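PDB 4RLR: cytochrome c, 1 heme-binding site from Geobacter sulfurreducens, which binds a single heme and probably transfers electrons, as a low-potential cytochrome essential for accepting electrons from an electrode. Local coordinates for residues A79-G82 / N83-H87; D24-E28 / Y29-K33. One frame throughout, in Å; residues are numbered along the deposited sequence.

Contact 1 (A79-G82 / N83-H87); sequences AKPG and NMYRH. With ZN (zinc ion), chain E; HEM (protoporphyrin IX containing Fe), chain B.
With chi1 at 174°, Tyr85 places CG anti to its backbone N and beside the carbonyl carbon, and this turns the ring back to Pro81, whose CB approaches Tyr85 CD2 obliquely at 3.9 Å. Met84 takes the other course: chi1 of -62° sets CG next to the backbone N, and further bends at chi2 and chi3 carry the thioether to the porphyrin. The pivot between them is a type I turn from Gly82 to Tyr85. Tyr85 N donates to Gly82 O at 3.2 Å with an N-H...O angle of 159°, coming from above the carbonyl plane and not along a lone pair. Water 1 gives the same Gly82 O a second bond of 2.8 Å and accepts from Arg86 N, so it extends the turn into the 3-10 segment that starts at Tyr85. The phenol ends on helix 92-106, bonded through OH to Glu92 and Gln96. On the heme side, Asn83 ND2 donates to propionate oxygen O2D of the heme at 3.0 Å. The His87 ring lies between heme methyl CMC on one face and Arg86 CG on the opposite face, while His87 ND1 binds a zinc ion that also holds water 2. Met84 SD coordinates the heme FE at 2.3 Å, and His21 supplies the other axial ligand. This histidine-methionine pair occupies both axial positions, as suits electron transfer; the hydrogen bond from Asn83 would probably help to steady the O2D propionate, and Arg69 also donates to the heme.

Contact 2 (D24-E28 / Y29-K33); sequences DAAPE and YHAFK. With ZN (zinc ion), chain D; HEM (protoporphyrin IX containing Fe), chain B.
Glu28 and Phe32 are joined by the main hydrogen bond of this helix start: Phe32 N donates to Glu28 O at 3.2 Å, in the carbonyl plane, with a C=O...N angle of 159°. Glu28 is the N-cap residue, and its side chain, bent at chi2, reaches the first N-H of the helix through a single water. Water 3 donates to Glu28 OE1 at 2.8 Å and accepts from Tyr29 N at 2.9 Å, whereas the other carboxylate oxygen, OE2, is bonded to His53.

Apolar contacts tie the incoming loop to the first turn of the helix. Ala26 CB rests 3.7 Å from Phe32 CB, and Pro27 CD meets the methyl CB of Ala31 at an equal 3.7 Å; Trp39 of helix 36-40 touches Ala26, Pro27 and Phe32.

Two aromatic rings border the heme, each approached obliquely. Phe32 CG is anti to the backbone N (chi1 176°), which sends the ring away from Ala26 until CZ comes within 3.8 Å of heme CAD. Tyr29 approaches a propionate, its ring carbon CE1 lying 3.2 Å from heme O2A, and its other side adjoins His30: Tyr29 CD2 sits over one face of the imidazole, offset toward the rim, while His30 CD2 lies in the plane of the phenol at its edge. An alanine in place of Tyr29 is likely to leave heme O2A without its aromatic neighbour and one face of the His30 ring without the carbon that covers it.

Metal coordination completes the set: His30 NE2 binds a zinc ion at 2.0 Å, and water 4, another ligand of that zinc, lies in the imidazole plane. The whole is an N-capped helix start that follows the CXXCH heme-attachment motif ending in Cys20 and His21, and it lines the heme pocket of a c-type cytochrome.

Overall arrangement
Both contacts are local and partly buried, and each lends residues to the same heme without touching the other; their nearest atoms are about 9 Å apart. Contact 2, where a loop enters helix 29-34, is the more peripheral, its centre about 15 Å from the centre of the chain against 11 Å for contact 1, in the loop between helices 65-70 and 92-106. At the cofactor, 83-87 provides an iron ligand and a propionate hydrogen bond, whereas 29-33 offers aromatic surface. Each has a histidine on a separate zinc ion, but His87 is buried against the porphyrin and His30 is exposed. Contact 1 sets a beta turn beside the iron ligand, contact 2 a helix N-terminus.

Contact 1 (A79-G82 / N83-H87)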
ATOM      1  N   ALA A  79      14.904  10.500  -7.369  1.00 39.96           N
ATOM      2  CA  ALA A  79      13.787   9.974  -8.155  1.00 35.34           C
ATOM      3  C   ALA A  79      13.660   8.435  -8.064  1.00 38.55           C
ATOM      4  O   ALA A  79      13.105   7.785  -8.967  1.00 37.64           O
ATOM      5  CB  ALA A  79      13.897  10.428  -9.601  1.00 35.83           C
ATOM      6  N   LYS A  80      14.153   7.845  -6.979  1.00 34.91           N
ATOM      7  CA  LYS A  80      13.957   6.404  -6.800  1.00 38.78           C
ATOM      8  C   LYS A  80      12.469   6.153  -6.531  1.00 31.23           C
ATOM      9  O   LYS A  80      11.908   6.711  -5.592  1.00 34.41           O
ATOM     10  CB  LYS A  80      14.828   5.862  -5.657  1.00 39.61           C
ATOM     11  N   PRO A  81      11.809   5.346  -7.375  1.00 34.40           N
ATOM     12  CA  PRO A  81      10.424   5.045  -6.987  1.00 34.73           C
ATOM     13  C   PRO A  81      10.410   4.177  -5.728  1.00 29.10           C
ATOM     14  O   PRO A  81      11.437   3.611  -5.387  1.00 29.28           O
ATOM     15  CB  PRO A  81       9.865   4.298  -8.209  1.00 33.64           C
ATOM     16  CG  PRO A  81      11.076   3.808  -8.954  1.00 39.24           C
ATOM     17  CD  PRO A  81      12.126   4.847  -8.725  1.00 35.65           C
ATOM     18  N   GLY A  82       9.286   4.108  -5.022  1.00 27.60           N
ATOM     19  CA  GLY A  82       9.149   3.116  -3.973  1.00 24.76           C
ATOM     20  C   GLY A  82       9.309   1.698  -4.544  1.00 22.72           C
ATOM     21  O   GLY A  82       9.018   1.436  -5.711  1.00 22.29           O
ATOM     22  N   ASN A  83       9.730   0.763  -3.706  1.00 22.27           N
ATOM     23  CA  ASN A  83      10.078  -0.560  -4.195  1.00 23.16           C
ATOM     24  C   ASN A  83       8.863  -1.452  -4.542  1.00 21.68           C
ATOM     25  O   ASN A  83       9.037  -2.588  -4.933  1.00 24.56           O
ATOM     26  CB  ASN A  83      11.038  -1.248  -3.210  1.00 23.16           C
ATOM     27  CG  ASN A  83      10.334  -1.826  -1.992  1.00 23.01           C
ATOM     28  OD1 ASN A  83       9.225  -1.403  -1.636  1.00 23.32           O
ATOM     29  ND2 ASN A  83      10.974  -2.800  -1.340  1.00 21.22           N
ATOM     30  N   MET A  84       7.648  -0.937  -4.429  1.00 20.20           N
ATOM     31  CA  MET A  84       6.469  -1.690  -4.874  1.00 23.49           C
ATOM     32  C   MET A  84       5.791  -1.086  -6.101  1.00 24.11           C
ATOM     33  O   MET A  84       4.862  -1.694  -6.662  1.00 23.47           O
ATOM     34  CB  MET A  84       5.446  -1.836  -3.748  1.00 19.17           C
ATOM     35  CG  MET A  84       5.978  -2.615  -2.533  1.00 19.06           C
ATOM     36  SD  MET A  84       6.193  -4.390  -2.794  1.00 19.97           S
ATOM     37  CE  MET A  84       7.851  -4.641  -2.162  1.00 20.63           C
ATOM     38  N   TYR A  85       6.264   0.080  -6.533  1.00 23.06           N
ATOM     39  CA  TYR A  85       5.695   0.758  -7.693  1.00 21.09           C
ATOM     40  C   TYR A  85       5.711  -0.138  -8.941  1.00 21.08           C
ATOM     41  O   TYR A  85       4.811  -0.073  -9.736  1.00 17.82           O
ATOM     42  CB  TYR A  85       6.457   2.061  -7.960  1.00 24.74           C
ATOM     43  CG  TYR A  85       6.041   2.794  -9.228  1.00 23.32           C
ATOM     44  CD1 TYR A  85       4.796   3.365  -9.346  1.00 26.62           C
ATOM     45  CD2 TYR A  85       6.909   2.923 -10.294  1.00 25.32           C
ATOM     46  CE1 TYR A  85       4.415   4.029 -10.517  1.00 27.70           C
ATOM     47  CE2 TYR A  85       6.537   3.578 -11.453  1.00 27.09           C
ATOM     48  CZ  TYR A  85       5.300   4.136 -11.556  1.00 25.95           C
ATOM     49  OH  TYR A  85       4.932   4.799 -12.708  1.00 28.55           O
ATOM     50  N   ARG A  86       6.736  -0.979  -9.076  1.00 23.18           N
ATOM     51  CA  ARG A  86       6.896  -1.819 -10.259  1.00 25.17           C
ATOM     52  C   ARG A  86       5.738  -2.773 -10.418  1.00 25.36           C
ATOM     53  O   ARG A  86       5.374  -3.161 -11.551  1.00 24.78           O
ATOM     54  CB  ARG A  86       8.230  -2.605 -10.234  1.00 26.52           C
ATOM     55  CG  ARG A  86       8.384  -3.676  -9.159  1.00 26.29           C
ATOM     56  CD  ARG A  86       9.847  -4.199  -9.155  1.00 31.64           C
ATOM     57  NE  ARG A  86      10.048  -5.348  -8.266  1.00 31.61           N
ATOM     58  CZ  ARG A  86       9.911  -6.632  -8.616  1.00 34.58           C
ATOM     59  NH1 ARG A  86       9.577  -6.958  -9.858  1.00 33.45           N
ATOM     60  NH2 ARG A  86      10.101  -7.609  -7.717  1.00 33.20           N
ATOM     61  N   HIS A  87       5.148  -3.153  -9.286  1.00 23.10           N
ATOM     62  CA  HIS A  87       4.053  -4.095  -9.299  1.00 21.77           C
ATOM     63  C   HIS A  87       2.757  -3.516  -9.808  1.00 22.51           C
ATOM     64  O   HIS A  87       1.806  -4.252  -9.999  1.00 21.39           O
ATOM     65  CB  HIS A  87       3.880  -4.693  -7.899  1.00 21.71           C
ATOM     66  CG  HIS A  87       5.061  -5.498  -7.495  1.00 20.82           C
ATOM     67  ND1 HIS A  87       5.519  -6.537  -8.266  1.00 21.32           N
ATOM     68  CD2 HIS A  87       5.950  -5.348  -6.484  1.00 20.86           C
ATOM     69  CE1 HIS A  87       6.611  -7.036  -7.719  1.00 24.33           C
ATOM     70  NE2 HIS A  87       6.896  -6.330  -6.640  1.00 22.26           N
TER
HETATM   71 ZN    ZN E 204       4.609  -7.689  -9.702  1.00 22.98          ZN
HETATM   72  CHA HEM B 201       6.461  -4.848   1.380  1.00 20.02           C
HETATM   73  CHB HEM B 201       2.652  -2.894  -0.859  1.00 16.52           C
HETATM   74  CHC HEM B 201       3.316  -6.132  -4.367  1.00 19.56           C
HETATM   75  CHD HEM B 201       6.691  -8.439  -1.881  1.00 18.80           C
HETATM   76  C1A HEM B 201       5.433  -4.003   1.015  1.00 18.97           C
HETATM   77  C2A HEM B 201       5.084  -2.806   1.730  1.00 17.72           C
HETATM   78  C3A HEM B 201       4.032  -2.257   1.121  1.00 19.71           C
HETATM   79  C4A HEM B 201       3.687  -3.090   0.001  1.00 17.63           C
HETATM   80  CMA HEM B 201       3.279  -0.983   1.524  1.00 20.25           C
HETATM   81  CAA HEM B 201       5.834  -2.295   2.970  1.00 20.91           C
HETATM   82  CBA HEM B 201       5.273  -2.819   4.290  1.00 19.09           C
HETATM   83  CGA HEM B 201       6.013  -2.101   5.408  1.00 22.62           C
HETATM   84  O1A HEM B 201       5.680  -0.949   5.756  1.00 21.30           O
HETATM   85  O2A HEM B 201       6.958  -2.686   5.950  1.00 20.02           O
HETATM   86  C1B HEM B 201       2.500  -3.625  -2.012  1.00 18.17           C
HETATM   87  C2B HEM B 201       1.538  -3.345  -3.028  1.00 16.63           C
HETATM   88  C3B HEM B 201       1.718  -4.228  -4.009  1.00 17.85           C
HETATM   89  C4B HEM B 201       2.814  -5.084  -3.626  1.00 20.09           C
HETATM   90  CMB HEM B 201       0.516  -2.223  -2.867  1.00 17.28           C
HETATM   91  CAB HEM B 201       0.964  -4.345  -5.336  1.00 19.30           C
HETATM   92  CBB HEM B 201       0.814  -3.206  -6.060  1.00 19.36           C
HETATM   93  C1C HEM B 201       4.249  -7.046  -3.972  1.00 19.68           C
HETATM   94  C2C HEM B 201       4.633  -8.191  -4.760  1.00 19.79           C
HETATM   95  C3C HEM B 201       5.567  -8.863  -4.066  1.00 20.13           C
HETATM   96  C4C HEM B 201       5.808  -8.110  -2.852  1.00 18.46           C
HETATM   97  CMC HEM B 201       3.976  -8.551  -6.112  1.00 22.76           C
HETATM   98  CAC HEM B 201       6.357 -10.152  -4.436  1.00 21.53           C
HETATM   99  CBC HEM B 201       6.697 -10.424  -5.715  1.00 23.42           C
HETATM  100  C1D HEM B 201       6.903  -7.702  -0.750  1.00 18.99           C
HETATM  101  C2D HEM B 201       7.811  -8.105   0.289  1.00 21.22           C
HETATM  102  C3D HEM B 201       7.743  -6.986   1.322  1.00 20.58           C
HETATM  103  C4D HEM B 201       6.804  -6.028   0.782  1.00 18.00           C
HETATM  104  CMD HEM B 201       8.638  -9.414   0.322  1.00 23.50           C
HETATM  105  CAD HEM B 201       8.507  -6.894   2.647  1.00 22.38           C
HETATM  106  CBD HEM B 201       9.958  -6.498   2.404  1.00 21.53           C
HETATM  107  CGD HEM B 201       9.978  -5.047   1.998  1.00 21.33           C
HETATM  108  O1D HEM B 201       9.644  -4.140   2.796  1.00 22.87           O
HETATM  109  O2D HEM B 201      10.335  -4.792   0.840  1.00 23.80           O
HETATM  110  NA  HEM B 201       4.582  -4.141  -0.056  1.00 16.00           N
HETATM  111  NB  HEM B 201       3.279  -4.678  -2.410  1.00 17.07           N
HETATM  112  NC  HEM B 201       5.010  -7.011  -2.821  1.00 17.77           N
HETATM  113  ND  HEM B 201       6.330  -6.479  -0.437  1.00 20.18           N
HETATM  114 FE   HEM B 201       4.710  -5.572  -1.455  1.00 18.04          FE
HETATM  115  O   HOH W   1       9.392  -0.412  -7.819  1.00 27.35           O
HETATM  116  O   HOH W   2       2.590  -7.254  -9.558  1.00 23.00           O

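Contact 2 (D24-E28 / Y29-K33)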
ATOM      1  N   ASP A  24      -0.666 -16.551   1.772  1.00 25.25           N
ATOM      2  CA  ASP A  24       0.628 -17.153   2.061  1.00 25.74           C
ATOM      3  C   ASP A  24       1.609 -16.221   2.749  1.00 25.38           C
ATOM      4  O   ASP A  24       2.772 -16.602   2.982  1.00 24.11           O
ATOM      5  CB  ASP A  24       1.258 -17.688   0.788  1.00 28.62           C
ATOM      6  CG  ASP A  24       0.488 -18.867   0.230  1.00 33.82           C
ATOM      7  OD1 ASP A  24       0.122 -19.767   1.017  1.00 32.73           O
ATOM      8  OD2 ASP A  24       0.211 -18.868  -0.980  1.00 39.61           O
ATOM      9  N   ALA A  25       1.149 -15.002   3.028  1.00 21.22           N
ATOM     10  CA  ALA A  25       1.973 -13.970   3.647  1.00 21.11           C
ATOM     11  C   ALA A  25       1.773 -13.993   5.158  1.00 23.44           C
ATOM     12  O   ALA A  25       0.818 -14.620   5.649  1.00 21.29           O
ATOM     13  CB  ALA A  25       1.599 -12.609   3.102  1.00 18.18           C
ATOM     14  N   ALA A  26       2.651 -13.289   5.873  1.00 21.25           N
ATOM     15  CA  ALA A  26       2.584 -13.212   7.327  1.00 22.51           C
ATOM     16  C   ALA A  26       1.239 -12.585   7.706  1.00 21.29           C
ATOM     17  O   ALA A  26       0.775 -11.685   7.018  1.00 19.13           O
ATOM     18  CB  ALA A  26       3.756 -12.410   7.864  1.00 22.79           C
ATOM     19  N   PRO A  27       0.589 -13.093   8.764  1.00 19.60           N
ATOM     20  CA  PRO A  27      -0.774 -12.659   9.067  1.00 23.12           C
ATOM     21  C   PRO A  27      -0.874 -11.175   9.443  1.00 19.70           C
ATOM     22  O   PRO A  27      -1.937 -10.591   9.296  1.00 20.33           O
ATOM     23  CB  PRO A  27      -1.163 -13.497  10.288  1.00 22.44           C
ATOM     24  CG  PRO A  27      -0.098 -14.515  10.449  1.00 26.96           C
ATOM     25  CD  PRO A  27       1.095 -14.091   9.719  1.00 24.77           C
ATOM     26  N   GLU A  28       0.221 -10.594   9.924  1.00 19.24           N
ATOM     27  CA  GLU A  28       0.232  -9.217  10.381  1.00 17.61           C
ATOM     28  C   GLU A  28       1.661  -8.716  10.235  1.00 20.43           C
ATOM     29  O   GLU A  28       2.576  -9.519  10.173  1.00 16.25           O
ATOM     30  CB  GLU A  28      -0.174  -9.139  11.863  1.00 16.96           C
ATOM     31  CG  GLU A  28      -1.591  -9.590  12.222  1.00 20.83           C
ATOM     32  CD  GLU A  28      -2.727  -8.741  11.619  1.00 17.02           C
ATOM     33  OE1 GLU A  28      -2.501  -7.571  11.210  1.00 17.48           O
ATOM     34  OE2 GLU A  28      -3.871  -9.266  11.556  1.00 18.67           O
ATOM     35  N   TYR A  29       1.846  -7.399  10.237  1.00 19.46           N
ATOM     36  CA  TYR A  29       3.170  -6.785  10.126  1.00 20.44           C
ATOM     37  C   TYR A  29       4.194  -7.338  11.130  1.00 24.95           C
ATOM     38  O   TYR A  29       5.290  -7.738  10.754  1.00 22.07           O
ATOM     39  CB  TYR A  29       3.079  -5.272  10.295  1.00 22.96           C
ATOM     40  CG  TYR A  29       4.429  -4.654  10.122  1.00 27.43           C
ATOM     41  CD1 TYR A  29       5.027  -4.636   8.872  1.00 28.39           C
ATOM     42  CD2 TYR A  29       5.159  -4.181  11.210  1.00 30.13           C
ATOM     43  CE1 TYR A  29       6.294  -4.144   8.695  1.00 30.89           C
ATOM     44  CE2 TYR A  29       6.459  -3.667  11.038  1.00 34.17           C
ATOM     45  CZ  TYR A  29       7.013  -3.651   9.778  1.00 36.41           C
ATOM     46  OH  TYR A  29       8.289  -3.159   9.562  1.00 40.23           O
ATOM     47  N   HIS A  30       3.850  -7.356  12.411  1.00 23.33           N
ATOM     48  CA  HIS A  30       4.858  -7.705  13.406  1.00 23.96           C
ATOM     49  C   HIS A  30       5.152  -9.183  13.344  1.00 26.01           C
ATOM     50  O   HIS A  30       6.264  -9.594  13.663  1.00 25.06           O
ATOM     51  CB  HIS A  30       4.474  -7.218  14.797  1.00 25.45           C
ATOM     52  CG  HIS A  30       4.919  -5.813  15.070  1.00 26.23           C
ATOM     53  ND1 HIS A  30       6.193  -5.513  15.500  1.00 28.68           N
ATOM     54  CD2 HIS A  30       4.290  -4.625  14.915  1.00 27.50           C
ATOM     55  CE1 HIS A  30       6.322  -4.210  15.628  1.00 27.65           C
ATOM     56  NE2 HIS A  30       5.182  -3.647  15.280  1.00 31.77           N
ATOM     57  N   ALA A  31       4.189  -9.964  12.855  1.00 21.50           N
ATOM     58  CA  ALA A  31       4.431 -11.375  12.558  1.00 24.18           C
ATOM     59  C   ALA A  31       5.534 -11.518  11.523  1.00 23.81           C
ATOM     60  O   ALA A  31       6.415 -12.351  11.677  1.00 26.61           O
ATOM     61  CB  ALA A  31       3.161 -12.056  12.076  1.00 23.73           C
ATOM     62  N   PHE A  32       5.495 -10.695  10.477  1.00 23.37           N
ATOM     63  CA  PHE A  32       6.581 -10.648   9.488  1.00 23.22           C
ATOM     64  C   PHE A  32       7.912 -10.199  10.140  1.00 24.02           C
ATOM     65  O   PHE A  32       8.919 -10.900  10.059  1.00 25.07           O
ATOM     66  CB  PHE A  32       6.199  -9.722   8.303  1.00 19.23           C
ATOM     67  CG  PHE A  32       7.314  -9.541   7.289  1.00 22.22           C
ATOM     68  CD1 PHE A  32       7.591 -10.526   6.360  1.00 21.61           C
ATOM     69  CD2 PHE A  32       8.092  -8.390   7.285  1.00 24.59           C
ATOM     70  CE1 PHE A  32       8.627 -10.380   5.449  1.00 22.01           C
ATOM     71  CE2 PHE A  32       9.140  -8.236   6.365  1.00 22.50           C
ATOM     72  CZ  PHE A  32       9.395  -9.236   5.447  1.00 23.28           C
ATOM     73  N   LYS A  33       7.910  -9.048  10.801  1.00 22.27           N
ATOM     74  CA  LYS A  33       9.157  -8.453  11.325  1.00 24.94           C
ATOM     75  C   LYS A  33       9.913  -9.366  12.293  1.00 29.08           C
ATOM     76  O   LYS A  33      11.155  -9.353  12.328  1.00 31.80           O
ATOM     77  CB  LYS A  33       8.883  -7.106  11.989  1.00 26.07           C
TER
HETATM   78 ZN    ZN D 203       5.004  -1.670  15.075  1.00 42.60          ZN
HETATM   79  CHA HEM B 201       6.461  -4.848   1.380  1.00 20.02           C
HETATM   80  CHB HEM B 201       2.652  -2.894  -0.859  1.00 16.52           C
HETATM   81  CHC HEM B 201       3.316  -6.132  -4.367  1.00 19.56           C
HETATM   82  CHD HEM B 201       6.691  -8.439  -1.881  1.00 18.80           C
HETATM   83  C1A HEM B 201       5.433  -4.003   1.015  1.00 18.97           C
HETATM   84  C2A HEM B 201       5.084  -2.806   1.730  1.00 17.72           C
HETATM   85  C3A HEM B 201       4.032  -2.257   1.121  1.00 19.71           C
HETATM   86  C4A HEM B 201       3.687  -3.090   0.001  1.00 17.63           C
HETATM   87  CMA HEM B 201       3.279  -0.983   1.524  1.00 20.25           C
HETATM   88  CAA HEM B 201       5.834  -2.295   2.970  1.00 20.91           C
HETATM   89  CBA HEM B 201       5.273  -2.819   4.290  1.00 19.09           C
HETATM   90  CGA HEM B 201       6.013  -2.101   5.408  1.00 22.62           C
HETATM   91  O1A HEM B 201       5.680  -0.949   5.756  1.00 21.30           O
HETATM   92  O2A HEM B 201       6.958  -2.686   5.950  1.00 20.02           O
HETATM   93  C1B HEM B 201       2.500  -3.625  -2.012  1.00 18.17           C
HETATM   94  C2B HEM B 201       1.538  -3.345  -3.028  1.00 16.63           C
HETATM   95  C3B HEM B 201       1.718  -4.228  -4.009  1.00 17.85           C
HETATM   96  C4B HEM B 201       2.814  -5.084  -3.626  1.00 20.09           C
HETATM   97  CMB HEM B 201       0.516  -2.223  -2.867  1.00 17.28           C
HETATM   98  CAB HEM B 201       0.964  -4.345  -5.336  1.00 19.30           C
HETATM   99  CBB HEM B 201       0.814  -3.206  -6.060  1.00 19.36           C
HETATM  100  C1C HEM B 201       4.249  -7.046  -3.972  1.00 19.68           C
HETATM  101  C2C HEM B 201       4.633  -8.191  -4.760  1.00 19.79           C
HETATM  102  C3C HEM B 201       5.567  -8.863  -4.066  1.00 20.13           C
HETATM  103  C4C HEM B 201       5.808  -8.110  -2.852  1.00 18.46           C
HETATM  104  CMC HEM B 201       3.976  -8.551  -6.112  1.00 22.76           C
HETATM  105  CAC HEM B 201       6.357 -10.152  -4.436  1.00 21.53           C
HETATM  106  CBC HEM B 201       6.697 -10.424  -5.715  1.00 23.42           C
HETATM  107  C1D HEM B 201       6.903  -7.702  -0.750  1.00 18.99           C
HETATM  108  C2D HEM B 201       7.811  -8.105   0.289  1.00 21.22           C
HETATM  109  C3D HEM B 201       7.743  -6.986   1.322  1.00 20.58           C
HETATM  110  C4D HEM B 201       6.804  -6.028   0.782  1.00 18.00           C
HETATM  111  CMD HEM B 201       8.638  -9.414   0.322  1.00 23.50           C
HETATM  112  CAD HEM B 201       8.507  -6.894   2.647  1.00 22.38           C
HETATM  113  CBD HEM B 201       9.958  -6.498   2.404  1.00 21.53           C
HETATM  114  CGD HEM B 201       9.978  -5.047   1.998  1.00 21.33           C
HETATM  115  O1D HEM B 201       9.644  -4.140   2.796  1.00 22.87           O
HETATM  116  O2D HEM B 201      10.335  -4.792   0.840  1.00 23.80           O
HETATM  117  NA  HEM B 201       4.582  -4.141  -0.056  1.00 16.00           N
HETATM  118  NB  HEM B 201       3.279  -4.678  -2.410  1.00 17.07           N
HETATM  119  NC  HEM B 201       5.010  -7.011  -2.821  1.00 17.77           N
HETATM  120  ND  HEM B 201       6.330  -6.479  -0.437  1.00 20.18           N
HETATM  121 FE   HEM B 201       4.710  -5.572  -1.455  1.00 18.04          FE
HETATM  122  O   HOH W   3      -0.433  -5.762  11.071  1.00 16.40           O
HETATM  123  O   HOH W   4       2.965  -1.365  15.041  1.00 31.64           O